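Local coordinates for protein unconventional myosin IB (Entamoeba histolytica, PDB 5XGG) that carries a C-terminal SH3 domain that probably recognises proline-rich partners, as SH3 domains do, within an unconventional, actin-based myosin motor, at residues Glu19-Thr30 against Gly41-Pro51. Sequence-based numbering, arbitrary orientation.
Sequences EELSFKVGDIIT and GELNGQEGWIP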
loop_
_atom_site.group_PDB
_atom_site.type_symbol
_atom_site.label_atom_id
_atom_site.label_comp_id
_atom_site.label_asym_id
_atom_site.label_seq_id
_atom_site.Cartn_x
_atom_site.Cartn_y
_atom_site.Cartn_z
ATOM N N GLU A 19 7.801 1.107 -12.285
ATOM C CA GLU A 19 6.459 0.643 -12.117
ATOM C C GLU A 19 6.162 0.264 -10.682
ATOM O O GLU A 19 5.037 -0.115 -10.346
ATOM C CB GLU A 19 6.157 -0.530 -12.979
ATOM C CG GLU A 19 6.143 -0.256 -14.481
ATOM C CD GLU A 19 7.495 -0.038 -15.110
ATOM O OE1 GLU A 19 8.525 -0.564 -14.637
ATOM O OE2 GLU A 19 7.490 0.641 -16.175
ATOM N N GLU A 20 7.198 0.314 -9.834
ATOM C CA GLU A 20 7.026 0.141 -8.380
ATOM C C GLU A 20 6.912 1.519 -7.696
ATOM O O GLU A 20 7.285 2.607 -8.235
ATOM C CB GLU A 20 8.163 -0.716 -7.784
ATOM C CG GLU A 20 7.949 -2.197 -8.050
ATOM C CD GLU A 20 9.170 -3.017 -7.738
ATOM O OE1 GLU A 20 10.002 -2.605 -6.940
ATOM O OE2 GLU A 20 9.262 -4.159 -8.283
ATOM N N LEU A 21 6.422 1.434 -6.454
ATOM C CA LEU A 21 6.229 2.589 -5.575
ATOM C C LEU A 21 7.150 2.481 -4.383
ATOM O O LEU A 21 7.097 1.528 -3.593
ATOM C CB LEU A 21 4.749 2.661 -5.179
ATOM C CG LEU A 21 4.317 3.743 -4.172
ATOM C CD1 LEU A 21 4.433 5.106 -4.793
ATOM C CD2 LEU A 21 2.827 3.399 -3.707
ATOM N N SER A 22 7.949 3.513 -4.146
ATOM C CA SER A 22 8.694 3.651 -2.897
ATOM C C SER A 22 7.882 4.225 -1.751
ATOM O O SER A 22 6.849 4.906 -1.988
ATOM C CB SER A 22 9.915 4.571 -3.092
ATOM O OG SER A 22 10.738 4.171 -4.181
ATOM N N PHE A 23 8.327 3.939 -0.519
ATOM C CA PHE A 23 7.586 4.406 0.645
ATOM C C PHE A 23 8.478 4.249 1.870
ATOM O O PHE A 23 9.520 3.581 1.846
ATOM C CB PHE A 23 6.204 3.673 0.810
ATOM C CG PHE A 23 6.295 2.216 0.808
ATOM C CD1 PHE A 23 6.501 1.483 2.018
ATOM C CD2 PHE A 23 6.099 1.496 -0.391
ATOM C CE1 PHE A 23 6.620 0.078 1.979
ATOM C CE2 PHE A 23 6.216 0.085 -0.401
ATOM C CZ PHE A 23 6.439 -0.606 0.787
ATOM N N LYS A 24 8.058 4.930 2.933
ATOM C CA LYS A 24 8.734 4.927 4.191
ATOM C C LYS A 24 7.816 4.323 5.240
ATOM O O LYS A 24 6.602 4.276 5.071
ATOM C CB LYS A 24 9.201 6.359 4.488
ATOM C CG LYS A 24 8.243 7.274 5.158
ATOM C CD LYS A 24 8.707 8.745 5.009
ATOM C CE LYS A 24 7.710 9.748 5.661
ATOM N NZ LYS A 24 6.481 9.947 4.817
ATOM N N VAL A 25 8.381 3.970 6.374
ATOM C CA VAL A 25 7.677 3.369 7.470
ATOM C C VAL A 25 6.605 4.295 7.942
ATOM O O VAL A 25 6.825 5.487 8.042
ATOM C CB VAL A 25 8.561 3.062 8.693
ATOM C CG1 VAL A 25 7.768 2.223 9.637
ATOM C CG2 VAL A 25 9.762 2.262 8.319
ATOM N N GLY A 26 5.412 3.740 8.114
ATOM C CA GLY A 26 4.283 4.498 8.548
ATOM C C GLY A 26 3.377 5.068 7.500
ATOM O O GLY A 26 2.223 5.606 7.851
ATOM N N ASP A 27 3.888 5.086 6.258
ATOM C CA ASP A 27 3.093 5.586 5.152
ATOM C C ASP A 27 1.838 4.801 5.051
ATOM O O ASP A 27 1.852 3.571 5.170
ATOM C CB ASP A 27 3.825 5.568 3.830
ATOM C CG ASP A 27 4.859 6.679 3.679
ATOM O OD1 ASP A 27 4.918 7.661 4.495
ATOM O OD2 ASP A 27 5.640 6.646 2.714
ATOM N N ILE A 28 0.715 5.533 4.800
ATOM C CA ILE A 28 -0.625 4.941 4.607
ATOM C C ILE A 28 -0.908 4.930 3.110
ATOM O O ILE A 28 -0.944 6.007 2.473
ATOM C CB ILE A 28 -1.794 5.728 5.335
ATOM C CG1 ILE A 28 -1.469 5.975 6.822
ATOM C CG2 ILE A 28 -3.128 5.063 5.113
ATOM C CD1 ILE A 28 -1.175 4.792 7.583
ATOM N N ILE A 29 -0.919 3.746 2.553
ATOM C CA ILE A 29 -1.010 3.482 1.118
ATOM C C ILE A 29 -2.397 2.886 0.804
ATOM O O ILE A 29 -2.851 1.952 1.450
ATOM C CB ILE A 29 0.149 2.542 0.669
ATOM C CG1 ILE A 29 1.440 3.159 1.140
ATOM C CG2 ILE A 29 0.076 2.318 -0.818
ATOM C CD1 ILE A 29 2.591 2.198 0.977
ATOM N N THR A 30 -3.080 3.474 -0.203
ATOM C CA THR A 30 -4.357 2.976 -0.701
ATOM C C THR A 30 -4.162 1.898 -1.756
ATOM O O THR A 30 -3.357 2.057 -2.645
ATOM C CB THR A 30 -5.132 4.197 -1.231
ATOM O OG1 THR A 30 -5.323 5.144 -0.138
ATOM C CG2 THR A 30 -6.505 3.724 -1.752
ATOM N N GLY A 41 -0.356 0.140 -5.165
ATOM C CA GLY A 41 -0.611 1.180 -4.177
ATOM C C GLY A 41 -0.674 2.550 -4.768
ATOM O O GLY A 41 -0.146 2.779 -5.877
ATOM N N GLU A 42 -1.313 3.443 -4.025
ATOM C CA GLU A 42 -1.419 4.828 -4.321
ATOM C C GLU A 42 -1.070 5.613 -3.097
ATOM O O GLU A 42 -1.663 5.378 -2.063
ATOM C CB GLU A 42 -2.859 5.041 -4.725
ATOM C CG GLU A 42 -3.145 6.406 -5.227
ATOM C CD GLU A 42 -3.144 7.476 -4.228
ATOM O OE1 GLU A 42 -3.648 7.314 -3.112
ATOM O OE2 GLU A 42 -2.615 8.559 -4.609
ATOM N N LEU A 43 -0.148 6.585 -3.249
ATOM C CA LEU A 43 0.370 7.354 -2.169
ATOM C C LEU A 43 0.764 8.734 -2.728
ATOM O O LEU A 43 1.474 8.805 -3.656
ATOM C CB LEU A 43 1.605 6.676 -1.603
ATOM C CG LEU A 43 2.372 7.392 -0.505
ATOM C CD1 LEU A 43 1.540 7.449 0.739
ATOM C CD2 LEU A 43 3.595 6.544 -0.260
ATOM N N ASN A 44 0.208 9.791 -2.167
ATOM C CA ASN A 44 0.559 11.172 -2.526
ATOM C C ASN A 44 0.483 11.397 -4.062
ATOM O O ASN A 44 1.347 12.016 -4.618
ATOM C CB ASN A 44 1.971 11.456 -2.033
ATOM C CG ASN A 44 2.096 11.398 -0.506
ATOM O OD1 ASN A 44 1.147 11.690 0.249
ATOM N ND2 ASN A 44 3.269 10.960 -0.056
ATOM N N GLY A 45 -0.507 10.806 -4.724
ATOM C CA GLY A 45 -0.704 11.010 -6.110
ATOM C C GLY A 45 0.190 10.230 -7.011
ATOM O O GLY A 45 0.161 10.450 -8.249
ATOM N N GLN A 46 0.922 9.280 -6.438
ATOM C CA GLN A 46 1.719 8.356 -7.258
ATOM C C GLN A 46 1.185 6.931 -7.123
ATOM O O GLN A 46 0.696 6.574 -6.065
ATOM C CB GLN A 46 3.182 8.396 -6.853
ATOM C CG GLN A 46 3.853 9.727 -7.052
ATOM C CD GLN A 46 5.370 9.563 -7.015
ATOM O OE1 GLN A 46 5.959 8.692 -7.698
ATOM N NE2 GLN A 46 6.020 10.444 -6.296
ATOM N N GLU A 47 1.317 6.120 -8.160
ATOM C CA GLU A 47 0.745 4.732 -8.186
ATOM C C GLU A 47 1.878 3.802 -8.631
ATOM O O GLU A 47 2.665 4.143 -9.533
ATOM C CB GLU A 47 -0.450 4.684 -9.150
ATOM C CG GLU A 47 -1.066 3.358 -9.458
ATOM C CD GLU A 47 -2.076 3.396 -10.619
ATOM O OE1 GLU A 47 -2.047 4.311 -11.475
ATOM O OE2 GLU A 47 -2.695 2.328 -10.840
ATOM N N GLY A 48 2.031 2.708 -7.931
ATOM C CA GLY A 48 2.984 1.693 -8.359
ATOM C C GLY A 48 2.809 0.418 -7.532
ATOM O O GLY A 48 2.121 0.396 -6.510
ATOM N N TRP A 49 3.477 -0.639 -7.946
ATOM C CA TRP A 49 3.423 -1.862 -7.193
ATOM C C TRP A 49 4.296 -1.778 -5.937
ATOM O O TRP A 49 5.418 -1.289 -5.951
ATOM C CB TRP A 49 3.900 -3.062 -8.054
ATOM C CG TRP A 49 3.077 -3.306 -9.219
ATOM C CD1 TRP A 49 3.359 -2.920 -10.492
ATOM C CD2 TRP A 49 1.765 -3.926 -9.252
ATOM N NE1 TRP A 49 2.304 -3.300 -11.339
ATOM C CE2 TRP A 49 1.338 -3.931 -10.617
ATOM C CE3 TRP A 49 0.935 -4.506 -8.288
ATOM C CZ2 TRP A 49 0.076 -4.405 -10.998
ATOM C CZ3 TRP A 49 -0.250 -5.103 -8.660
ATOM C CH2 TRP A 49 -0.717 -5.018 -10.021
ATOM N N ILE A 50 3.765 -2.407 -4.899
ATOM C CA ILE A 50 4.432 -2.572 -3.616
ATOM C C ILE A 50 4.374 -4.029 -3.192
ATOM O O ILE A 50 3.442 -4.763 -3.463
ATOM C CB ILE A 50 3.787 -1.697 -2.547
ATOM C CG1 ILE A 50 2.337 -2.154 -2.118
ATOM C CG2 ILE A 50 3.738 -0.247 -2.933
ATOM C CD1 ILE A 50 1.763 -1.349 -0.948
ATOM N N PRO A 51 5.421 -4.491 -2.503
ATOM C CA PRO A 51 5.407 -5.828 -1.900
ATOM C C PRO A 51 4.513 -5.896 -0.678
ATOM O O PRO A 51 4.694 -5.092 0.262
ATOM C CB PRO A 51 6.885 -6.007 -1.490
ATOM C CG PRO A 51 7.378 -4.634 -1.318
ATOM C CD PRO A 51 6.625 -3.746 -2.222
HETATM O O HOH W 1 -3.047 6.709 0.539
#
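L21 and L43 fill the middle of this contact, where residues 19-30, running from RT loop through diverging turn into strand 28-35, fold over hairpin 41-51. With CG anti to the backbone N (chi1 176°), L21 spreads its two methyls along the hairpin: CD2 lies 4.1 Å from L43 CB, CD1 meets Q46 CB, and L21 CB rests on I50 CG2. L43 forks at its end, CD1 against the carbonyl O of I28 and CD2 packed against both F23 CB and D27 OD2, 3.6 Å from the carboxylate oxygen. That carboxylate closes the diverging turn, its OD2 taking the N-H of K24 from above its plane and its OD1 the K24 ammonium on the syn lone pair. The F23 side chain crosses I50 nearly at a right angle, CE2 3.6 Å from I50 CG2, while P51 CD sits at the ring edge and I29 CD1 lies over one face, offset toward the rim. I29 CG2 and I50 CD1 meet tip to tip, 4.0 Å apart. Backbone bonds clamp both ends: W49 N to E19 O (2.9 Å) and L21 N to W49 O at one, a reciprocal T30-E42 pair at the other. Aliphatic branches and the F23 ring thus build this side of the SH3 barrel core, backbone bonds tie the returning RT-loop limb to the strand at W49, and the D27 carboxylate, gripped twice by K24, holds the turn's shape.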